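Local structure of putative nucleotide sugar epimerase/ dehydratase (Bordetella bronchiseptica, 2Q1S) at residues 68-73 against 365-370; 107-112 against 119-124; 125-130 against 189-194; 221-224 against 228-231. The protein binds NADH on a Rossmann fold and probably acts as a nucleotide-sugar epimerase or dehydratase in the biosynthesis of lipopolysaccharide O-antigen. All coordinates share one frame; numbering follows the deposited sequence.

Contact 1: residues 68-73 against 365-370; sequences SAEKIN and MRKHDS. With NAI (1,4-dihydronicotinamide adenine dinucleotide), chain B.
A surface salt bridge between Glu70 and Lys367 ties the loop after strand 59-63 to the junction of two C-terminal helices, 358-366 and 369-374. The two side chains reach toward each other from opposite directions, and the ammonium group meets just one carboxylate oxygen closely: Lys367 NZ lies 2.7 Å from Glu70 OE2, against 3.9 Å from Glu70 OE1. The bond uses the syn lone pair of OE2. Glu70 gets there by folding at chi2 (-62°), which swings the carboxylate toward the helices. Lys367 starts with CG between its backbone N and carbonyl carbon (chi1 79°), and this lays CG over the centre of the His368 ring, 3.5 Å above the plane. Both charged atoms have a further partner in the same glycine, since Glu70 OE2 also takes the N-H of Gly221 and Lys367 NZ also gives a hydrogen bond to Gly221 O.

The first segment follows the second strand of the Rossmann fold by a few residues, shortly after Asp64, the acid that hydrogen-bonds the dinucleotide as in other NAD-binding enzymes of this fold. At its start Ser68 grips the cofactor twice: Ser68 N points almost straight (178°) at NAI O2B, 3.2 Å away, while Ser68 OG donates to the phosphate oxygen NAI O1A at 2.6 Å. Two residues on, Glu70 faces the helices instead, and its side chain also packs on Ile364 of helix 358-366. Ser68 O, in turn, accepts a hydrogen bond from Arg232, a residue of the NADH site.

Contact 2: residues 107-112 against 119-124; sequences ATYHGN and PLADHE. With NAI (1,4-dihydronicotinamide adenine dinucleotide), chain B.
The carboxylate of Asp122, packed beside Tyr109, is held at both oxygens: OD2 by Ser184 OG, OD1 by Asn126 ND2 one helical turn on. OD1 also lies against the aliphatic root of the tyrosine, 3.6 Å from Tyr109 CB. Asn126 turns its other amide atom to the loop, where its OD1 is hydrogen-bonded to Thr108 OG1, so one side chain links the loop to the helix that carries Asp122.

The ring of Tyr109 does most of the touching. With CG anti to the backbone N (chi1 -171°), it lies over the helix backbone and presents a face to the peptide between Ala121 and Asp122. Ala121 C sits 3.9 Å above the ring centre, and Asp122 N is displaced toward the rim. The closest carbon contact there is Tyr109 CD2 to Asp122 CA, 3.4 Å. Farther out, the methyl of Ala121 packs against the phenol end, with Ala121 CB 3.5 Å from Tyr109 CZ. Leu67 also packs on the tyrosine.

While Tyr109 faces the helix, its neighbours in the chain face the cofactor. Ala107 CB rests against the adenine, 3.6 Å from NAI C4A, and Thr108 CG2 meets the second ribose at NAI C3D, also 3.6 Å. His110 brings CD2 to 3.4 Å from the phosphate oxygen NAI O1A. This is the loop at the carboxyl end of strand 102-105, the fourth parallel strand of the Rossmann sheet in chain order, which in extended short-chain dehydrogenases/reductases runs along the dinucleotide; here helix 112-117 follows, then helix 119-126, which reaches the second subunit.

Contact 3: residues 125-130 against 189-194; sequences NNTLTT and EFYSVY. With NAI (1,4-dihydronicotinamide adenine dinucleotide), chain B.
Van der Waals contact carries the meeting of Tyr191 with Thr127 and Thr130, which line up along one edge of its ring. Thr130 CG2 lies near the ring plane, 3.9 Å from Tyr191 CD2. Farther along the same side Thr127 O comes within 3.6 Å of Tyr191 CE2, and Thr127 CG2 touches the phenol oxygen, 3.5 Å from Tyr191 OH. Both threonines hold CG2 anti to the backbone N (OG1 chi1 -70° and -52°), which offers the methyls to the tyrosine and leaves the hydroxyls for other partners.

Those hydroxyls make the polar links: Thr127 OG1 is hydrogen-bonded to Ser184 OG, and Thr130 OG1 to His105 NE2.

Cofactor binding falls to other residues of the first segment. The adenine amino group donates to Asn125, with NAI N6A 3.0 Å from Asn125 OD1, and Thr129 CG2 packs beside it.

Helices 119-126 and 128-137 meet at this bend and lie against helix 180-199, with Tyr148 of strand 145-151 touching both Thr130 and Ser192. Helix 180-199 also borders the second subunit: Tyr191 packs on His123 of that subunit, and Phe190 meets its Phe187 edge-to-face.

Contact 4: residues 221-224 against 228-231; sequences GRWR and ATVW
The long loop between strand 203-212 and helix 234-243 folds back on itself here, at the edge of the NADH pocket, and Thr229 is the residue the first segment wraps. Its hydroxyl accepts the backbone N-H of Arg224, with Arg224 N 2.9 Å from Thr229 OG1 and an N-H...O angle of 157°. The same oxygen faces the guanidinium, 4.0 Å from its plane and over its centre, because the arginine chain bends at chi3 (-51°) and folds back across the threonine. A water bridges the two segments: lying in the guanidinium plane, it accepts from Arg224 NH2 at 2.8 Å and donates to Thr229 O, also at 2.8 Å.

The methyl of Thr229 turns toward the chain of the first segment, with Thr229 CG2 3.6 Å from Arg222 O. That carbonyl also takes a weak bond from Arg224 NH1, which is also hydrogen-bonded to Ala220 O. Trp223 reaches across at about a right angle to the threonine, bringing Trp223 CE3 to 4.0 Å from Thr229 CB.

Arg224 has its strongest partner elsewhere: NE donates to His110 O, binding this loop to the one after strand 102-105. Around the contact, Trp223 packs on Ala371 and Leu372 of helix 369-374, Val230 and Trp231 on Met365 of helix 358-366, and Arg224 on Ser114 of helix 112-117.

Overall arrangement
From the N terminus, the chain opens contact 1 at 68-73, shortly after the second Rossmann strand, and does not close it until 365-370 near the C terminus. The other three lie in series within that span. Contact 2 makes a short closure between a strand-end loop and helix 119-126; contact 3 begins on the end of that helix and closes on helix 180-199; contact 4 is a tight fold-back after strand 203-212. Contacts 2 and 3 together link the cofactor pocket to the dimer-interface helices. Contact 4 touches both contact 1 and contact 2, bridging the C-terminal helices and the Rossmann loops, with centres about 7 and 12 Å away.

Contact 1: residues 68-73 against 365-370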
# COMPACT_ATOMS: atom_id res chain seq x y z
N SER A 68 -8.92 18.89 -5.63
CA SER A 68 -8.70 19.78 -4.49
C SER A 68 -7.97 21.06 -4.89
O SER A 68 -7.17 21.56 -4.11
CB SER A 68 -7.99 19.06 -3.36
OG SER A 68 -6.75 18.50 -3.80
N ALA A 69 -8.28 21.57 -6.08
CA ALA A 69 -7.55 22.67 -6.70
C ALA A 69 -8.53 23.52 -7.49
O ALA A 69 -9.68 23.11 -7.77
CB ALA A 69 -6.47 22.12 -7.62
N GLU A 70 -8.06 24.73 -7.82
CA GLU A 70 -8.83 25.67 -8.64
C GLU A 70 -8.05 25.91 -9.91
O GLU A 70 -6.82 26.02 -9.85
CB GLU A 70 -9.03 27.01 -7.91
CG GLU A 70 -9.91 26.94 -6.66
CD GLU A 70 -11.32 26.50 -6.99
OE1 GLU A 70 -11.91 27.07 -7.93
OE2 GLU A 70 -11.84 25.57 -6.34
N LYS A 71 -8.76 25.98 -11.03
CA LYS A 71 -8.20 26.25 -12.36
C LYS A 71 -7.38 27.54 -12.40
O LYS A 71 -6.41 27.63 -13.16
CB LYS A 71 -9.32 26.27 -13.40
CG LYS A 71 -8.90 26.31 -14.87
N ILE A 72 -7.74 28.54 -11.58
CA ILE A 72 -6.96 29.80 -11.54
C ILE A 72 -5.54 29.64 -11.06
O ILE A 72 -4.73 30.55 -11.18
CB ILE A 72 -7.64 30.94 -10.73
CG1 ILE A 72 -7.83 30.52 -9.26
CG2 ILE A 72 -8.91 31.35 -11.42
CD1 ILE A 72 -7.97 31.74 -8.32
N ASN A 73 -5.22 28.46 -10.55
CA ASN A 73 -3.85 28.15 -10.19
C ASN A 73 -3.04 27.47 -11.29
O ASN A 73 -1.90 27.11 -11.08
CB ASN A 73 -3.82 27.30 -8.91
CG ASN A 73 -3.61 28.13 -7.68
OD1 ASN A 73 -3.01 29.19 -7.71
ND2 ASN A 73 -4.09 27.63 -6.56
N MET A 365 -14.70 29.45 -1.18
CA MET A 365 -15.20 28.88 0.09
C MET A 365 -16.71 28.73 0.11
O MET A 365 -17.22 27.74 0.61
CB MET A 365 -14.79 29.75 1.27
CG MET A 365 -13.28 29.79 1.53
SD MET A 365 -12.86 31.12 2.69
CE MET A 365 -13.34 30.42 4.27
N ARG A 366 -17.41 29.72 -0.44
CA ARG A 366 -18.88 29.73 -0.38
C ARG A 366 -19.54 28.63 -1.20
O ARG A 366 -20.71 28.31 -1.00
CB ARG A 366 -19.40 31.10 -0.81
CG ARG A 366 -19.40 32.13 0.32
N LYS A 367 -18.78 27.99 -2.10
CA LYS A 367 -19.39 26.95 -2.90
C LYS A 367 -19.77 25.76 -2.00
O LYS A 367 -20.62 24.96 -2.37
CB LYS A 367 -18.50 26.54 -4.08
CG LYS A 367 -17.38 25.64 -3.72
CD LYS A 367 -16.65 25.14 -4.97
CE LYS A 367 -15.19 25.45 -4.89
NZ LYS A 367 -14.44 24.79 -6.00
N HIS A 368 -19.14 25.68 -0.83
CA HIS A 368 -19.36 24.60 0.13
C HIS A 368 -20.31 24.94 1.28
O HIS A 368 -20.47 24.14 2.19
CB HIS A 368 -18.03 24.12 0.71
CG HIS A 368 -16.99 23.81 -0.32
ND1 HIS A 368 -17.09 22.73 -1.18
CD2 HIS A 368 -15.81 24.41 -0.61
CE1 HIS A 368 -16.02 22.69 -1.96
NE2 HIS A 368 -15.24 23.72 -1.65
N ASP A 369 -20.98 26.10 1.23
CA ASP A 369 -21.87 26.52 2.32
C ASP A 369 -22.91 25.45 2.69
O ASP A 369 -23.07 25.11 3.87
CB ASP A 369 -22.57 27.83 1.97
CG ASP A 369 -21.72 29.06 2.26
OD1 ASP A 369 -20.64 28.96 2.89
OD2 ASP A 369 -22.18 30.16 1.86
N SER A 370 -23.59 24.92 1.68
CA SER A 370 -24.64 23.91 1.86
C SER A 370 -24.11 22.60 2.45
O SER A 370 -24.72 22.03 3.36
CB SER A 370 -25.34 23.66 0.53
OG SER A 370 -26.21 22.54 0.59
PA NAI B . -3.26 19.91 -2.94
O1A NAI B . -4.50 19.15 -2.61
O2A NAI B . -3.34 21.44 -3.14
O5B NAI B . -2.52 19.30 -4.15
C5B NAI B . -2.75 17.99 -4.68
C4B NAI B . -3.20 18.07 -6.13
O4B NAI B . -3.46 16.75 -6.60
C3B NAI B . -4.51 18.88 -6.27
O3B NAI B . -4.35 19.90 -7.28
C2B NAI B . -5.50 17.84 -6.76
O2B NAI B . -6.57 18.29 -7.66
C1B NAI B . -4.59 16.85 -7.50
N9A NAI B . -5.16 15.54 -7.71
C8A NAI B . -5.94 14.82 -6.85
N7A NAI B . -6.23 13.64 -7.40
C5A NAI B . -5.63 13.54 -8.62
C6A NAI B . -5.54 12.57 -9.72
N6A NAI B . -6.14 11.37 -9.68
N1A NAI B . -4.80 12.87 -10.84
C2A NAI B . -4.19 14.08 -10.90
N3A NAI B . -4.21 15.04 -9.96
C4A NAI B . -4.91 14.83 -8.78
O3 NAI B . -2.30 19.62 -1.69
PN NAI B . -0.74 20.02 -1.47
O1N NAI B . -0.55 20.44 -0.10
O2N NAI B . -0.35 20.85 -2.66
O5D NAI B . -0.02 18.56 -1.70
C5D NAI B . 0.96 18.35 -2.73
C4D NAI B . 1.73 17.08 -2.35
O4D NAI B . 2.45 17.32 -1.17
C3D NAI B . 0.81 15.91 -1.99
O3D NAI B . 1.39 14.73 -2.57
C2D NAI B . 0.82 15.88 -0.50
O2D NAI B . 0.54 14.55 0.01
C1D NAI B . 2.23 16.30 -0.18
N1N NAI B . 2.40 16.85 1.14
C2N NAI B . 1.94 18.10 1.48
C3N NAI B . 2.14 18.62 2.75
C7N NAI B . 1.63 20.00 3.15
O7N NAI B . 1.86 20.40 4.28
N7N NAI B . 0.97 20.71 2.20
C4N NAI B . 2.89 17.88 3.71
C5N NAI B . 3.38 16.60 3.31
C6N NAI B . 3.15 16.14 2.02

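Contact 2: residues 107-112 against 119-124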
# COMPACT_ATOMS: atom_id res chain seq x y z
N ALA A 107 0.29 14.69 -6.75
CA ALA A 107 -1.12 14.46 -6.52
C ALA A 107 -1.32 13.73 -5.16
O ALA A 107 -0.47 12.97 -4.66
CB ALA A 107 -1.73 13.70 -7.65
N THR A 108 -2.46 14.07 -4.57
CA THR A 108 -2.90 13.41 -3.34
C THR A 108 -4.41 13.61 -3.24
O THR A 108 -5.05 14.28 -4.05
CB THR A 108 -2.18 13.93 -2.09
OG1 THR A 108 -2.36 12.99 -1.01
CG2 THR A 108 -2.68 15.31 -1.65
N TYR A 109 -4.95 12.91 -2.24
CA TYR A 109 -6.34 13.08 -1.85
C TYR A 109 -6.38 13.92 -0.55
O TYR A 109 -5.98 13.50 0.51
CB TYR A 109 -7.03 11.73 -1.68
CG TYR A 109 -8.51 11.89 -1.47
CD1 TYR A 109 -9.33 12.37 -2.50
CD2 TYR A 109 -9.13 11.54 -0.25
CE1 TYR A 109 -10.71 12.50 -2.34
CE2 TYR A 109 -10.51 11.67 -0.06
CZ TYR A 109 -11.33 12.13 -1.11
OH TYR A 109 -12.68 12.26 -0.96
N HIS A 110 -6.77 15.19 -0.71
CA HIS A 110 -6.52 16.16 0.37
C HIS A 110 -7.67 16.09 1.39
O HIS A 110 -8.79 16.40 1.04
CB HIS A 110 -6.44 17.58 -0.21
CG HIS A 110 -5.91 18.58 0.75
ND1 HIS A 110 -6.60 18.97 1.88
CD2 HIS A 110 -4.77 19.30 0.73
CE1 HIS A 110 -5.87 19.84 2.55
NE2 HIS A 110 -4.77 20.08 1.86
N GLY A 111 -7.40 15.69 2.63
CA GLY A 111 -6.15 15.23 3.23
C GLY A 111 -6.52 14.14 4.24
O GLY A 111 -7.37 13.30 3.94
N ASN A 112 -5.91 14.18 5.42
CA ASN A 112 -6.22 13.18 6.47
C ASN A 112 -7.71 12.98 6.70
O ASN A 112 -8.23 11.86 6.63
CB ASN A 112 -5.52 13.51 7.80
CG ASN A 112 -4.05 13.33 7.71
OD1 ASN A 112 -3.54 12.20 7.72
ND2 ASN A 112 -3.33 14.44 7.62
N PRO A 119 -12.10 6.14 2.43
CA PRO A 119 -10.84 5.50 2.05
C PRO A 119 -10.76 5.08 0.59
O PRO A 119 -9.64 4.92 0.09
CB PRO A 119 -10.77 4.27 2.99
CG PRO A 119 -11.55 4.71 4.19
CD PRO A 119 -12.74 5.46 3.58
N LEU A 120 -11.91 4.85 -0.06
CA LEU A 120 -11.86 4.44 -1.47
C LEU A 120 -11.60 5.62 -2.42
O LEU A 120 -10.86 5.47 -3.39
CB LEU A 120 -13.16 3.69 -1.85
CG LEU A 120 -13.57 2.48 -0.99
CD1 LEU A 120 -14.77 1.71 -1.54
CD2 LEU A 120 -12.36 1.53 -0.88
N ALA A 121 -12.17 6.79 -2.12
CA ALA A 121 -11.78 8.02 -2.82
C ALA A 121 -10.30 8.32 -2.57
O ALA A 121 -9.57 8.72 -3.50
CB ALA A 121 -12.64 9.18 -2.34
N ASP A 122 -9.79 8.10 -1.34
CA ASP A 122 -8.40 8.28 -1.08
C ASP A 122 -7.56 7.33 -1.94
O ASP A 122 -6.60 7.74 -2.57
CB ASP A 122 -8.06 8.05 0.38
CG ASP A 122 -6.55 8.13 0.61
OD1 ASP A 122 -6.05 9.29 0.72
OD2 ASP A 122 -5.87 7.09 0.64
N HIS A 123 -7.98 6.07 -2.02
CA HIS A 123 -7.13 5.10 -2.68
C HIS A 123 -6.97 5.47 -4.16
O HIS A 123 -5.85 5.42 -4.70
CB HIS A 123 -7.79 3.72 -2.52
CG HIS A 123 -6.95 2.65 -3.11
ND1 HIS A 123 -5.91 2.06 -2.41
CD2 HIS A 123 -6.97 2.08 -4.33
CE1 HIS A 123 -5.33 1.17 -3.19
NE2 HIS A 123 -5.93 1.20 -4.38
N GLU A 124 -8.10 5.82 -4.79
CA GLU A 124 -8.08 6.14 -6.24
C GLU A 124 -7.15 7.31 -6.53
O GLU A 124 -6.41 7.30 -7.53
CB GLU A 124 -9.49 6.48 -6.70
CG GLU A 124 -9.53 6.99 -8.13
CD GLU A 124 -9.20 5.93 -9.19
OE1 GLU A 124 -9.31 4.70 -8.97
OE2 GLU A 124 -8.91 6.37 -10.33
PA NAI B . -3.26 19.91 -2.94
O1A NAI B . -4.50 19.15 -2.61
O2A NAI B . -3.34 21.44 -3.14
O5B NAI B . -2.52 19.30 -4.15
C5B NAI B . -2.75 17.99 -4.68
C4B NAI B . -3.20 18.07 -6.13
O4B NAI B . -3.46 16.75 -6.60
C3B NAI B . -4.51 18.88 -6.27
O3B NAI B . -4.35 19.90 -7.28
C2B NAI B . -5.50 17.84 -6.76
O2B NAI B . -6.57 18.29 -7.66
C1B NAI B . -4.59 16.85 -7.50
N9A NAI B . -5.16 15.54 -7.71
C8A NAI B . -5.94 14.82 -6.85
N7A NAI B . -6.23 13.64 -7.40
C5A NAI B . -5.63 13.54 -8.62
C6A NAI B . -5.54 12.57 -9.72
N6A NAI B . -6.14 11.37 -9.68
N1A NAI B . -4.80 12.87 -10.84
C2A NAI B . -4.19 14.08 -10.90
N3A NAI B . -4.21 15.04 -9.96
C4A NAI B . -4.91 14.83 -8.78
O3 NAI B . -2.30 19.62 -1.69
PN NAI B . -0.74 20.02 -1.47
O1N NAI B . -0.55 20.44 -0.10
O2N NAI B . -0.35 20.85 -2.66
O5D NAI B . -0.02 18.56 -1.70
C5D NAI B . 0.96 18.35 -2.73
C4D NAI B . 1.73 17.08 -2.35
O4D NAI B . 2.45 17.32 -1.17
C3D NAI B . 0.81 15.91 -1.99
O3D NAI B . 1.39 14.73 -2.57
C2D NAI B . 0.82 15.88 -0.50
O2D NAI B . 0.54 14.55 0.01
C1D NAI B . 2.23 16.30 -0.18
N1N NAI B . 2.40 16.85 1.14
C2N NAI B . 1.94 18.10 1.48
C3N NAI B . 2.14 18.62 2.75
C7N NAI B . 1.63 20.00 3.15
O7N NAI B . 1.86 20.40 4.28
N7N NAI B . 0.97 20.71 2.20
C4N NAI B . 2.89 17.88 3.71
C5N NAI B . 3.38 16.60 3.31
C6N NAI B . 3.15 16.14 2.02

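Contact 3: residues 125-130 against 189-194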
# COMPACT_ATOMS: atom_id res chain seq x y z
N ASN A 125 -7.16 8.30 -5.64
CA ASN A 125 -6.41 9.56 -5.88
C ASN A 125 -5.13 9.73 -5.10
O ASN A 125 -4.50 10.80 -5.16
CB ASN A 125 -7.39 10.71 -5.60
CG ASN A 125 -8.58 10.65 -6.54
OD1 ASN A 125 -8.44 10.89 -7.74
ND2 ASN A 125 -9.74 10.26 -6.02
N ASN A 126 -4.69 8.67 -4.42
CA ASN A 126 -3.54 8.75 -3.51
C ASN A 126 -2.61 7.52 -3.57
O ASN A 126 -1.43 7.63 -3.29
CB ASN A 126 -4.03 9.06 -2.09
CG ASN A 126 -3.08 9.92 -1.28
OD1 ASN A 126 -2.01 10.35 -1.74
ND2 ASN A 126 -3.51 10.22 -0.07
N THR A 127 -3.19 6.33 -3.84
CA THR A 127 -2.37 5.13 -3.93
C THR A 127 -2.26 4.72 -5.40
O THR A 127 -1.13 4.54 -5.91
CB THR A 127 -2.96 3.96 -3.11
OG1 THR A 127 -2.83 4.25 -1.70
CG2 THR A 127 -2.21 2.63 -3.35
N LEU A 128 -3.39 4.59 -6.05
CA LEU A 128 -3.38 4.07 -7.42
C LEU A 128 -2.71 5.05 -8.39
O LEU A 128 -2.14 4.63 -9.39
CB LEU A 128 -4.80 3.70 -7.84
CG LEU A 128 -4.97 3.08 -9.21
CD1 LEU A 128 -4.38 1.64 -9.25
CD2 LEU A 128 -6.44 3.09 -9.59
N THR A 129 -2.80 6.32 -8.04
CA THR A 129 -2.14 7.38 -8.84
C THR A 129 -0.65 7.03 -9.02
O THR A 129 -0.13 7.00 -10.15
CB THR A 129 -2.23 8.70 -8.06
OG1 THR A 129 -1.94 8.44 -6.67
CG2 THR A 129 -3.59 9.32 -8.21
N THR A 130 0.06 6.77 -7.92
CA THR A 130 1.48 6.49 -7.98
C THR A 130 1.80 5.23 -8.77
O THR A 130 2.71 5.21 -9.62
CB THR A 130 2.05 6.39 -6.56
OG1 THR A 130 1.67 7.57 -5.84
CG2 THR A 130 3.58 6.26 -6.59
N GLU A 189 5.97 5.58 -1.20
CA GLU A 189 7.40 5.33 -0.94
C GLU A 189 7.81 3.90 -1.29
O GLU A 189 8.84 3.70 -1.96
CB GLU A 189 7.82 5.68 0.47
CG GLU A 189 7.74 7.21 0.81
CD GLU A 189 8.71 7.61 1.90
OE1 GLU A 189 9.85 7.11 1.93
OE2 GLU A 189 8.26 8.43 2.74
N PHE A 190 6.99 2.92 -0.90
CA PHE A 190 7.23 1.52 -1.29
C PHE A 190 7.34 1.44 -2.82
O PHE A 190 8.29 0.81 -3.33
CB PHE A 190 6.10 0.58 -0.80
CG PHE A 190 6.24 0.12 0.62
CD1 PHE A 190 6.93 -1.05 0.90
CD2 PHE A 190 5.58 0.77 1.66
CE1 PHE A 190 7.03 -1.53 2.24
CE2 PHE A 190 5.69 0.32 2.99
CZ PHE A 190 6.39 -0.85 3.26
N TYR A 191 6.38 2.01 -3.54
CA TYR A 191 6.41 1.95 -4.99
C TYR A 191 7.66 2.61 -5.55
O TYR A 191 8.26 2.15 -6.54
CB TYR A 191 5.19 2.64 -5.62
CG TYR A 191 3.85 1.96 -5.33
CD1 TYR A 191 3.71 0.57 -5.24
CD2 TYR A 191 2.68 2.73 -5.19
CE1 TYR A 191 2.46 -0.01 -5.03
CE2 TYR A 191 1.46 2.17 -4.95
CZ TYR A 191 1.29 0.79 -4.88
OH TYR A 191 0.01 0.28 -4.69
N SER A 192 8.03 3.74 -4.94
CA SER A 192 9.19 4.48 -5.42
C SER A 192 10.46 3.64 -5.31
O SER A 192 11.34 3.67 -6.21
CB SER A 192 9.32 5.78 -4.61
OG SER A 192 8.27 6.67 -4.89
N VAL A 193 10.60 2.92 -4.22
CA VAL A 193 11.75 2.05 -4.02
C VAL A 193 11.72 0.85 -5.00
O VAL A 193 12.73 0.52 -5.64
CB VAL A 193 11.85 1.59 -2.54
CG1 VAL A 193 12.90 0.50 -2.36
CG2 VAL A 193 12.18 2.82 -1.63
N TYR A 194 10.54 0.23 -5.13
CA TYR A 194 10.42 -0.92 -6.03
C TYR A 194 10.70 -0.61 -7.49
O TYR A 194 11.47 -1.30 -8.16
CB TYR A 194 9.03 -1.54 -5.93
CG TYR A 194 8.82 -2.62 -6.96
CD1 TYR A 194 9.33 -3.90 -6.78
CD2 TYR A 194 8.10 -2.34 -8.14
CE1 TYR A 194 9.17 -4.88 -7.77
CE2 TYR A 194 7.92 -3.31 -9.13
CZ TYR A 194 8.47 -4.57 -8.93
OH TYR A 194 8.32 -5.56 -9.87
PA NAI B . -3.26 19.91 -2.94
O1A NAI B . -4.50 19.15 -2.61
O2A NAI B . -3.34 21.44 -3.14
O5B NAI B . -2.52 19.30 -4.15
C5B NAI B . -2.75 17.99 -4.68
C4B NAI B . -3.20 18.07 -6.13
O4B NAI B . -3.46 16.75 -6.60
C3B NAI B . -4.51 18.88 -6.27
O3B NAI B . -4.35 19.90 -7.28
C2B NAI B . -5.50 17.84 -6.76
O2B NAI B . -6.57 18.29 -7.66
C1B NAI B . -4.59 16.85 -7.50
N9A NAI B . -5.16 15.54 -7.71
C8A NAI B . -5.94 14.82 -6.85
N7A NAI B . -6.23 13.64 -7.40
C5A NAI B . -5.63 13.54 -8.62
C6A NAI B . -5.54 12.57 -9.72
N6A NAI B . -6.14 11.37 -9.68
N1A NAI B . -4.80 12.87 -10.84
C2A NAI B . -4.19 14.08 -10.90
N3A NAI B . -4.21 15.04 -9.96
C4A NAI B . -4.91 14.83 -8.78
O3 NAI B . -2.30 19.62 -1.69
PN NAI B . -0.74 20.02 -1.47
O1N NAI B . -0.55 20.44 -0.10
O2N NAI B . -0.35 20.85 -2.66
O5D NAI B . -0.02 18.56 -1.70
C5D NAI B . 0.96 18.35 -2.73
C4D NAI B . 1.73 17.08 -2.35
O4D NAI B . 2.45 17.32 -1.17
C3D NAI B . 0.81 15.91 -1.99
O3D NAI B . 1.39 14.73 -2.57
C2D NAI B . 0.82 15.88 -0.50
O2D NAI B . 0.54 14.55 0.01
C1D NAI B . 2.23 16.30 -0.18
N1N NAI B . 2.40 16.85 1.14
C2N NAI B . 1.94 18.10 1.48
C3N NAI B . 2.14 18.62 2.75
C7N NAI B . 1.63 20.00 3.15
O7N NAI B . 1.86 20.40 4.28
N7N NAI B . 0.97 20.71 2.20
C4N NAI B . 2.89 17.88 3.71
C5N NAI B . 3.38 16.60 3.31
C6N NAI B . 3.15 16.14 2.02

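Contact 4: residues 221-224 against 228-231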
# COMPACT_ATOMS: atom_id res chain seq x y z
N GLY A 221 -11.37 23.25 -4.84
CA GLY A 221 -11.80 21.97 -5.42
C GLY A 221 -13.18 21.53 -5.00
O GLY A 221 -14.00 22.34 -4.59
N ARG A 222 -13.43 20.22 -5.09
CA ARG A 222 -14.75 19.64 -4.81
C ARG A 222 -14.90 19.37 -3.32
O ARG A 222 -13.88 19.23 -2.64
CB ARG A 222 -14.91 18.33 -5.59
CG ARG A 222 -14.51 18.50 -7.04
CD ARG A 222 -14.78 17.28 -7.91
NE ARG A 222 -13.67 17.19 -8.85
CZ ARG A 222 -13.22 16.08 -9.42
NH1 ARG A 222 -13.82 14.91 -9.18
NH2 ARG A 222 -12.18 16.15 -10.22
N TRP A 223 -16.14 19.29 -2.84
CA TRP A 223 -16.42 18.81 -1.49
C TRP A 223 -15.86 17.39 -1.30
O TRP A 223 -16.24 16.47 -2.01
CB TRP A 223 -17.93 18.78 -1.25
CG TRP A 223 -18.29 18.30 0.09
CD1 TRP A 223 -18.88 17.10 0.42
CD2 TRP A 223 -18.12 19.02 1.32
NE1 TRP A 223 -19.10 17.04 1.78
CE2 TRP A 223 -18.67 18.22 2.36
CE3 TRP A 223 -17.60 20.28 1.64
CZ2 TRP A 223 -18.66 18.62 3.70
CZ3 TRP A 223 -17.61 20.69 2.98
CH2 TRP A 223 -18.12 19.86 4.00
N ARG A 224 -14.97 17.21 -0.35
CA ARG A 224 -14.39 15.89 -0.14
C ARG A 224 -14.91 15.25 1.16
O ARG A 224 -14.24 14.35 1.72
CB ARG A 224 -12.86 15.95 -0.25
CG ARG A 224 -12.45 16.33 -1.68
CD ARG A 224 -10.97 16.56 -1.87
NE ARG A 224 -10.35 17.49 -0.92
CZ ARG A 224 -10.39 18.81 -0.97
NH1 ARG A 224 -11.12 19.42 -1.90
NH2 ARG A 224 -9.73 19.51 -0.06
N ALA A 228 -12.94 20.06 6.57
CA ALA A 228 -11.55 20.27 6.21
C ALA A 228 -11.34 20.59 4.74
O ALA A 228 -10.27 21.08 4.39
CB ALA A 228 -10.72 19.09 6.60
N THR A 229 -12.35 20.36 3.90
CA THR A 229 -12.32 20.82 2.51
C THR A 229 -12.20 22.35 2.50
O THR A 229 -11.46 22.93 1.70
CB THR A 229 -13.60 20.39 1.74
OG1 THR A 229 -13.55 18.99 1.44
CG2 THR A 229 -13.75 21.17 0.42
N VAL A 230 -12.93 22.98 3.41
CA VAL A 230 -12.84 24.44 3.57
C VAL A 230 -11.60 24.80 4.42
O VAL A 230 -10.67 25.42 3.92
CB VAL A 230 -14.12 25.04 4.14
CG1 VAL A 230 -13.92 26.54 4.36
CG2 VAL A 230 -15.27 24.82 3.15
N TRP A 231 -11.60 24.35 5.67
CA TRP A 231 -10.56 24.64 6.66
C TRP A 231 -9.42 23.66 6.50
O TRP A 231 -9.24 22.74 7.29
CB TRP A 231 -11.18 24.58 8.07
CG TRP A 231 -12.47 25.39 8.15
CD1 TRP A 231 -13.75 24.92 8.32
CD2 TRP A 231 -12.59 26.80 7.97
NE1 TRP A 231 -14.66 25.98 8.31
CE2 TRP A 231 -13.97 27.15 8.10
CE3 TRP A 231 -11.66 27.83 7.76
CZ2 TRP A 231 -14.42 28.46 7.99
CZ3 TRP A 231 -12.11 29.14 7.65
CH2 TRP A 231 -13.48 29.44 7.77
O HOH W 1 -9.59 22.32 -0.34
O HOH W 2 -9.12 18.76 3.20